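Local coordinates for Glyco_hydro_cc domain-containing protein (Trichoderma gamsii, PDB 6UBD) that probably binds beta-1,3-glucan oligosaccharides, as a fungal oligosaccharide-binding member (subgroup VII) of glycoside hydrolase family 128, at residues P196-E201 with V237-Y242; L28-R33 with H49-H54; D40-F45 with W252-S257. All blocks are in the same frame, centred on the assembly; numbering follows the deposited sequence. Where two conformers were deposited one is given.

Contact 1: residues P196-E201 with V237-Y242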
# COMPACT_ATOMS: atom_id res chain seq x y z
N PRO A 196 3.84 -4.96 12.92
CA PRO A 196 2.71 -4.10 12.54
C PRO A 196 2.42 -4.14 11.03
O PRO A 196 3.37 -4.32 10.19
CB PRO A 196 3.17 -2.70 12.98
CG PRO A 196 4.18 -2.98 14.07
CD PRO A 196 4.89 -4.22 13.65
N LEU A 197 1.16 -3.95 10.66
CA LEU A 197 0.69 -4.02 9.28
C LEU A 197 0.44 -2.63 8.69
O LEU A 197 -0.18 -1.75 9.37
CB LEU A 197 -0.62 -4.81 9.24
CG LEU A 197 -0.65 -6.19 9.93
CD1 LEU A 197 -2.05 -6.77 9.89
CD2 LEU A 197 0.44 -7.17 9.35
N TRP A 198 0.77 -2.45 7.42
CA TRP A 198 0.23 -1.35 6.57
C TRP A 198 -0.56 -1.97 5.45
O TRP A 198 -0.06 -2.88 4.72
CB TRP A 198 1.32 -0.50 5.95
CG TRP A 198 2.07 0.46 6.84
CD1 TRP A 198 2.25 0.39 8.19
CD2 TRP A 198 2.73 1.66 6.39
NE1 TRP A 198 3.00 1.47 8.62
CE2 TRP A 198 3.30 2.26 7.53
CE3 TRP A 198 2.84 2.28 5.15
CZ2 TRP A 198 4.02 3.45 7.45
CZ3 TRP A 198 3.55 3.48 5.08
CH2 TRP A 198 4.11 4.04 6.23
N VAL A 199 -1.83 -1.52 5.29
CA VAL A 199 -2.67 -1.94 4.15
C VAL A 199 -2.42 -0.96 3.02
O VAL A 199 -2.98 0.14 2.99
CB VAL A 199 -4.17 -1.99 4.54
CG1 VAL A 199 -5.03 -2.52 3.37
CG2 VAL A 199 -4.39 -2.88 5.74
N THR A 200 -1.49 -1.29 2.13
CA THR A 200 -0.94 -0.31 1.18
C THR A 200 -1.80 -0.16 -0.09
O THR A 200 -1.59 0.82 -0.85
CB THR A 200 0.54 -0.62 0.90
OG1 THR A 200 0.59 -1.92 0.29
CG2 THR A 200 1.42 -0.52 2.16
N GLU A 201 -2.70 -1.11 -0.30
CA GLU A 201 -3.82 -0.94 -1.27
C GLU A 201 -5.00 -1.73 -0.71
O GLU A 201 -4.83 -2.82 -0.21
CB GLU A 201 -3.59 -1.52 -2.66
CG GLU A 201 -2.50 -0.81 -3.49
CD GLU A 201 -2.34 -1.47 -4.85
OE1 GLU A 201 -3.37 -1.81 -5.44
OE2 GLU A 201 -1.23 -1.62 -5.33
N VAL A 237 -3.06 -2.81 12.79
CA VAL A 237 -3.09 -2.01 11.55
C VAL A 237 -2.62 -0.60 11.89
O VAL A 237 -3.33 0.12 12.58
CB VAL A 237 -4.47 -2.02 10.89
CG1 VAL A 237 -4.48 -1.12 9.66
CG2 VAL A 237 -4.86 -3.46 10.48
N LEU A 238 -1.46 -0.19 11.38
CA LEU A 238 -0.90 1.15 11.73
C LEU A 238 -1.06 2.15 10.56
O LEU A 238 -0.81 3.34 10.81
CB LEU A 238 0.55 1.03 12.20
CG LEU A 238 0.71 0.35 13.57
CD1 LEU A 238 2.10 0.49 14.06
CD2 LEU A 238 -0.31 0.82 14.65
N ALA A 239 -1.48 1.72 9.37
CA ALA A 239 -1.70 2.62 8.21
C ALA A 239 -2.55 1.87 7.20
O ALA A 239 -2.47 0.63 7.10
CB ALA A 239 -0.37 3.03 7.59
N TYR A 240 -3.35 2.63 6.43
CA TYR A 240 -4.16 2.05 5.34
C TYR A 240 -4.27 3.05 4.19
O TYR A 240 -4.20 4.27 4.44
CB TYR A 240 -5.53 1.56 5.82
CG TYR A 240 -6.38 2.59 6.52
CD1 TYR A 240 -7.14 3.54 5.79
CD2 TYR A 240 -6.43 2.64 7.91
CE1 TYR A 240 -7.92 4.52 6.44
CE2 TYR A 240 -7.23 3.60 8.57
CZ TYR A 240 -7.96 4.54 7.82
OH TYR A 240 -8.74 5.53 8.46
N ALA A 241 -4.54 2.59 2.99
CA ALA A 241 -4.57 3.46 1.80
C ALA A 241 -5.54 2.93 0.73
O ALA A 241 -5.41 1.83 0.20
CB ALA A 241 -3.18 3.60 1.21
N TYR A 242 -6.56 3.77 0.41
CA TYR A 242 -7.55 3.53 -0.69
C TYR A 242 -6.82 3.63 -2.06
O TYR A 242 -6.22 4.68 -2.26
CB TYR A 242 -8.66 4.59 -0.54
CG TYR A 242 -9.89 4.49 -1.42
CD1 TYR A 242 -9.79 4.50 -2.80
CD2 TYR A 242 -11.16 4.40 -0.85
CE1 TYR A 242 -10.93 4.41 -3.60
CE2 TYR A 242 -12.31 4.37 -1.62
CZ TYR A 242 -12.20 4.40 -3.00
OH TYR A 242 -13.39 4.32 -3.73
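The methyl of Ala239 lies over the five-membered ring of the Trp198 indole, toward one rim of the whole ring system. Its CB is 3.5 Å from the centroid of that ring and 7° off the normal, a close CH-pi contact. Trp198 CG lies anti to its own carbonyl carbon (chi1 -74°), which lays the indole across the neighbouring strand above Ala239. The indole also stacks with Phe169, meets Trp52 at an angle, and gives its N-H to Leu28 O. Leu197, Val199, Val237 and Tyr240 line the other face of the sheet. There Val199 CB touches Tyr240 CB at 4.0 Å, and Val199 CG2 leans on Val237 CG1. The Tyr240 ring leads away, to a hydrogen bond of its OH with Glu232. At the start of the strands Pro196 and Leu238 lie side by side and point the same way, with Pro196 CB 3.5 Å from Leu238 CD1.

The backbones of 197-201 and 237-242 run parallel, their axes 4.6 Å apart and 4° from exact alignment. Helix 217-233 lies in the connection between them, as in a beta-alpha-beta unit, with the small strand 212-213 before it. Leu238 N gives a nearly straight bond of 2.8 Å to Leu197 O. Val199 N donates to Ala239 O at 2.9 Å, tilted from the carbonyl plane. Trp198 CA adds a CA-H...O contact to the same oxygen. Ala239 N is buried without a partner in the model.

With Trp198 cut back to an alanine, the Ala239 methyl would probably lose its aromatic cover and Leu28 O its donor. The chemistry is divided: backbone bonds set the strand spacing, apolar groups fill both faces, and the indole nitrogen is satisfied from the loop before strand 35-38.

Contact 2: residues L28-R33 with H49-H54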
# COMPACT_ATOMS: atom_id res chain seq x y z
N LEU A 28 5.53 4.05 13.53
CA LEU A 28 5.03 3.18 12.42
C LEU A 28 3.63 3.59 11.99
O LEU A 28 3.22 3.13 10.90
CB LEU A 28 5.27 1.70 12.71
CG LEU A 28 6.74 1.26 12.75
CD1 LEU A 28 6.88 -0.25 12.96
CD2 LEU A 28 7.53 1.67 11.50
N THR A 29 2.93 4.46 12.70
CA THR A 29 1.80 5.24 12.14
C THR A 29 2.33 6.60 11.69
O THR A 29 2.90 7.32 12.53
CB THR A 29 0.66 5.44 13.14
OG1 THR A 29 0.05 4.17 13.34
CG2 THR A 29 -0.40 6.42 12.68
N PRO A 30 2.23 7.01 10.39
CA PRO A 30 2.74 8.32 10.00
C PRO A 30 1.96 9.44 10.70
O PRO A 30 0.72 9.53 10.63
CB PRO A 30 2.53 8.36 8.48
CG PRO A 30 2.52 6.91 8.09
CD PRO A 30 1.76 6.26 9.23
N ASN A 31 2.72 10.37 11.28
CA ASN A 31 2.24 11.63 11.88
C ASN A 31 0.83 11.51 12.52
O ASN A 31 -0.07 12.32 12.20
CB ASN A 31 2.24 12.73 10.81
CG ASN A 31 2.03 14.09 11.42
OD1 ASN A 31 2.41 14.33 12.57
ND2 ASN A 31 1.47 14.99 10.63
N GLY A 32 0.63 10.54 13.40
CA GLY A 32 -0.58 10.45 14.24
C GLY A 32 -1.86 10.02 13.53
O GLY A 32 -2.93 10.08 14.21
N ARG A 33 -1.84 9.59 12.27
CA ARG A 33 -3.09 9.16 11.59
C ARG A 33 -2.80 7.91 10.77
O ARG A 33 -1.82 7.92 9.97
CB ARG A 33 -3.68 10.24 10.63
CG ARG A 33 -3.79 11.64 11.20
CD ARG A 33 -4.19 12.67 10.17
NE ARG A 33 -4.18 13.97 10.81
CZ ARG A 33 -4.64 15.05 10.23
NH1 ARG A 33 -5.03 14.98 8.97
NH2 ARG A 33 -4.78 16.21 10.86
N HIS A 49 -7.55 15.14 5.96
CA HIS A 49 -7.88 14.02 6.89
C HIS A 49 -6.86 12.87 6.78
O HIS A 49 -7.06 11.82 7.46
CB HIS A 49 -9.31 13.50 6.59
CG HIS A 49 -10.34 14.56 6.58
ND1 HIS A 49 -10.67 15.29 7.67
CD2 HIS A 49 -11.12 14.97 5.55
CE1 HIS A 49 -11.56 16.20 7.33
NE2 HIS A 49 -11.87 15.98 6.02
N LEU A 50 -5.84 13.02 5.92
CA LEU A 50 -4.77 12.03 5.74
C LEU A 50 -3.55 12.42 6.51
O LEU A 50 -3.34 13.64 6.82
CB LEU A 50 -4.43 11.92 4.25
CG LEU A 50 -5.55 11.50 3.31
CD1 LEU A 50 -5.00 11.38 1.91
CD2 LEU A 50 -6.25 10.19 3.67
N SER A 51 -2.62 11.47 6.68
CA SER A 51 -1.22 11.80 7.09
C SER A 51 -0.20 11.52 5.96
O SER A 51 0.96 12.04 6.06
CB SER A 51 -0.80 11.03 8.35
OG SER A 51 -0.95 9.65 8.09
N TRP A 52 -0.51 10.64 5.01
CA TRP A 52 0.51 10.09 4.11
C TRP A 52 -0.03 9.70 2.78
O TRP A 52 -1.29 9.50 2.62
CB TRP A 52 1.18 8.84 4.74
CG TRP A 52 0.34 7.60 4.85
CD1 TRP A 52 -0.64 7.36 5.77
CD2 TRP A 52 0.42 6.44 4.00
NE1 TRP A 52 -1.14 6.11 5.58
CE2 TRP A 52 -0.52 5.50 4.49
CE3 TRP A 52 1.25 6.08 2.91
CZ2 TRP A 52 -0.65 4.23 3.93
CZ3 TRP A 52 1.08 4.83 2.38
CH2 TRP A 52 0.17 3.92 2.89
N TRP A 53 0.77 9.50 1.76
CA TRP A 53 0.36 8.85 0.48
C TRP A 53 1.55 8.14 -0.17
O TRP A 53 2.71 8.48 0.15
CB TRP A 53 -0.30 9.82 -0.51
CG TRP A 53 0.53 10.57 -1.51
CD1 TRP A 53 0.52 10.38 -2.88
CD2 TRP A 53 1.42 11.70 -1.28
NE1 TRP A 53 1.30 11.33 -3.51
CE2 TRP A 53 1.88 12.13 -2.55
CE3 TRP A 53 1.90 12.33 -0.12
CZ2 TRP A 53 2.79 13.19 -2.69
CZ3 TRP A 53 2.79 13.38 -0.27
CH2 TRP A 53 3.21 13.80 -1.54
N HIS A 54 1.27 7.26 -1.09
CA HIS A 54 2.26 6.70 -2.02
C HIS A 54 1.72 6.74 -3.44
O HIS A 54 0.49 6.92 -3.60
CB HIS A 54 2.78 5.32 -1.59
CG HIS A 54 1.87 4.19 -1.99
ND1 HIS A 54 2.01 3.55 -3.18
CD2 HIS A 54 0.89 3.54 -1.29
CE1 HIS A 54 1.15 2.54 -3.23
NE2 HIS A 54 0.44 2.52 -2.09
O HOH W 1 1.34 14.35 7.70
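Ser51 OG lies close to two carbonyl oxygens of the 28-33 loop. It donates a hydrogen bond of 2.7 Å to Arg33 O, coming in tilted 32° from the carbonyl plane. Pro30 O is also near, 3.0 Å from Ser51 OG, and this same oxygen receives the backbone N-H of Arg33. The hydroxyl stands between the backbone N and the carbonyl carbon of Ser51 (chi1 57°), a rotation that turns it to the loop.

Next to it, Pro30 CG rests over a face of the Trp52 indole, 3.9 Å from Trp52 CD1. This CH-pi contact is off-centre, 28° from the ring normal. The Trp52 N-H is taken by Lys34 O.

Arg33 runs extended alongside the other segment. Its CB packs on Ser51 CB at 3.8 Å, and its CD passes Leu50 O. At the end, Arg33 NH1 makes a weak, bent bond of 3.0 Å to Leu50 O and has a firmer partner in Asp48 O. One water accepts from Asn31 ND2 and donates to Ser51 O, so it bridges the two segments.

The arrangement fixes the turn leading into strand 35-38 against the residues that lead into strand 52-54. These are adjacent parallel strands, as in the beta/alpha-barrel architecture of glycoside hydrolase catalytic cores.

Contact 3: residues D40-F45 with W252-S257; sequences DTALAF and WPPVNS
The Phe45 ring meets Val255 at its edge: Val255 CG2 lies near the ring plane, 4.4 Å from Phe45 CE2. This touch is loose, and Phe45 is exposed. Across this junction no group of 252-257 stacks on the ring. Phe45 also touches Leu261 of a loop.

The same valine methyl does most of the work. Val255 CG2 comes within 3.4 Å of Thr41 O and packs against the Ala42 side chain, 4.0 Å from Ala42 CB. The Thr41 and Val255 side chains cross obliquely. The branch is placed there by its rotation: CG1 takes the position anti to the backbone N (chi1 -177°), and CG2 falls anti to the carbonyl carbon, facing the 40-45 turn.

Pro254 forms the second half of the surface. Its CB lies 3.9 Å from Ala42 CB. Its CG lies 3.8 Å from Thr41 OG1, with the two side chains crossing at about a right angle. That hydroxyl is hydrogen-bonded to Asp244; against the proline CG it only packs. No hydrogen bond joins the two segments. They are held by packing, with Val255 CG2 at its middle.

The 40-45 side is shaped by a type I beta turn from Asp40 to Leu43, closed by Leu43 N on Asp40 O at 3.3 Å. Ala42 is the N-cap residue of the short helix 43-46. Its side chain is a single methyl, which leaves room for Pro254 and Val255.

The turn follows strand 35-38. The other segment belongs to the connection between strand 237-243 and helix 263-273, and its Trp252 packs on strand 197-206 and helix 217-233. The contact thus joins the loops that follow two neighbouring strands of the sheet.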
# COMPACT_ATOMS: atom_id res chain seq x y z
N ASP A 40 -3.00 9.43 -6.55
CA ASP A 40 -3.21 10.86 -6.26
C ASP A 40 -4.46 11.44 -6.93
O ASP A 40 -4.66 12.64 -6.83
CB ASP A 40 -1.94 11.68 -6.52
CG ASP A 40 -1.41 11.48 -7.94
OD1 ASP A 40 -2.26 11.33 -8.87
OD2 ASP A 40 -0.14 11.42 -8.10
N THR A 41 -5.29 10.65 -7.59
CA THR A 41 -6.45 11.29 -8.29
C THR A 41 -7.42 12.03 -7.34
O THR A 41 -7.92 13.09 -7.76
CB THR A 41 -7.23 10.28 -9.13
OG1 THR A 41 -7.82 9.24 -8.31
CG2 THR A 41 -6.39 9.70 -10.24
N ALA A 42 -7.58 11.53 -6.11
CA ALA A 42 -8.55 12.12 -5.13
C ALA A 42 -7.80 12.85 -4.02
O ALA A 42 -8.41 13.27 -3.03
CB ALA A 42 -9.46 11.08 -4.53
N LEU A 43 -6.48 13.02 -4.15
CA LEU A 43 -5.66 13.52 -3.03
C LEU A 43 -6.08 14.92 -2.58
O LEU A 43 -6.02 15.17 -1.36
CB LEU A 43 -4.20 13.40 -3.45
CG LEU A 43 -3.11 13.57 -2.40
CD1 LEU A 43 -3.35 12.63 -1.24
CD2 LEU A 43 -1.71 13.42 -3.01
N ALA A 44 -6.44 15.81 -3.51
CA ALA A 44 -6.84 17.18 -3.10
C ALA A 44 -8.07 17.11 -2.19
O ALA A 44 -8.19 17.90 -1.22
CB ALA A 44 -7.07 18.10 -4.28
N PHE A 45 -9.02 16.26 -2.50
CA PHE A 45 -10.30 16.17 -1.74
C PHE A 45 -10.06 15.56 -0.34
O PHE A 45 -10.75 15.95 0.62
CB PHE A 45 -11.32 15.31 -2.50
CG PHE A 45 -11.66 15.75 -3.90
CD1 PHE A 45 -12.27 16.96 -4.09
CD2 PHE A 45 -11.30 15.00 -5.01
CE1 PHE A 45 -12.67 17.33 -5.37
CE2 PHE A 45 -11.61 15.42 -6.31
CZ PHE A 45 -12.27 16.59 -6.48
N TRP A 252 -15.73 1.74 -8.21
CA TRP A 252 -14.68 1.97 -7.19
C TRP A 252 -13.89 3.27 -7.40
O TRP A 252 -13.50 3.90 -6.40
CB TRP A 252 -13.74 0.72 -7.15
CG TRP A 252 -12.71 0.85 -6.09
CD1 TRP A 252 -11.40 1.27 -6.24
CD2 TRP A 252 -12.90 0.73 -4.67
NE1 TRP A 252 -10.83 1.43 -5.02
CE2 TRP A 252 -11.71 1.15 -4.03
CE3 TRP A 252 -13.99 0.37 -3.87
CZ2 TRP A 252 -11.59 1.16 -2.64
CZ3 TRP A 252 -13.89 0.39 -2.51
CH2 TRP A 252 -12.69 0.80 -1.88
N PRO A 253 -13.60 3.72 -8.64
CA PRO A 253 -12.73 4.91 -8.78
C PRO A 253 -13.22 6.08 -7.93
O PRO A 253 -14.42 6.39 -7.95
CB PRO A 253 -12.79 5.27 -10.28
CG PRO A 253 -12.94 3.93 -10.90
CD PRO A 253 -13.88 3.14 -9.98
N PRO A 254 -12.32 6.77 -7.17
CA PRO A 254 -12.79 7.80 -6.23
C PRO A 254 -13.09 9.15 -6.91
O PRO A 254 -13.56 10.04 -6.16
CB PRO A 254 -11.62 7.89 -5.25
CG PRO A 254 -10.42 7.53 -6.11
CD PRO A 254 -10.89 6.43 -7.02
N VAL A 255 -12.86 9.30 -8.22
CA VAL A 255 -13.13 10.56 -8.97
C VAL A 255 -13.98 10.20 -10.20
O VAL A 255 -13.71 9.22 -10.88
CB VAL A 255 -11.82 11.26 -9.41
CG1 VAL A 255 -12.14 12.59 -10.11
CG2 VAL A 255 -10.90 11.53 -8.26
N ASN A 256 -15.06 10.98 -10.39
CA ASN A 256 -15.97 10.86 -11.57
C ASN A 256 -15.29 11.33 -12.88
O ASN A 256 -14.29 12.04 -12.82
CB ASN A 256 -17.20 11.72 -11.35
CG ASN A 256 -18.15 11.29 -10.25
OD1 ASN A 256 -18.45 10.11 -10.14
ND2 ASN A 256 -18.69 12.27 -9.52
N SER A 257 -15.86 10.96 -14.04
CA SER A 257 -15.29 11.38 -15.35
C SER A 257 -15.25 12.92 -15.45
O SER A 257 -14.28 13.42 -16.14
CB SER A 257 -16.06 10.78 -16.52
OG SER A 257 -16.28 9.37 -16.37

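From the N terminus, the chain passes through 28-33, enters strand 35-38 and reaches 40-45, which waits for 252-257. Contact 2 closes first, when 49-54 returns to the opening loop. Contact 1 closes much later, across helix 217-233, in series with contact 2. Contact 3 then closes the longest loop. Contact 1 is nested inside it, whereas contacts 2 and 3 cross. Contacts 1 and 2 reach the same sheet and touch through Thr29 OG1 and Leu238 O. Tyr242 OH bonds to Trp252 O and joins contacts 1 and 3. Leu43 packs on Leu50 and Trp53 between contacts 2 and 3. Contact 2 joins early parts, contact 1 late strands, contact 3 an early turn to a late loop.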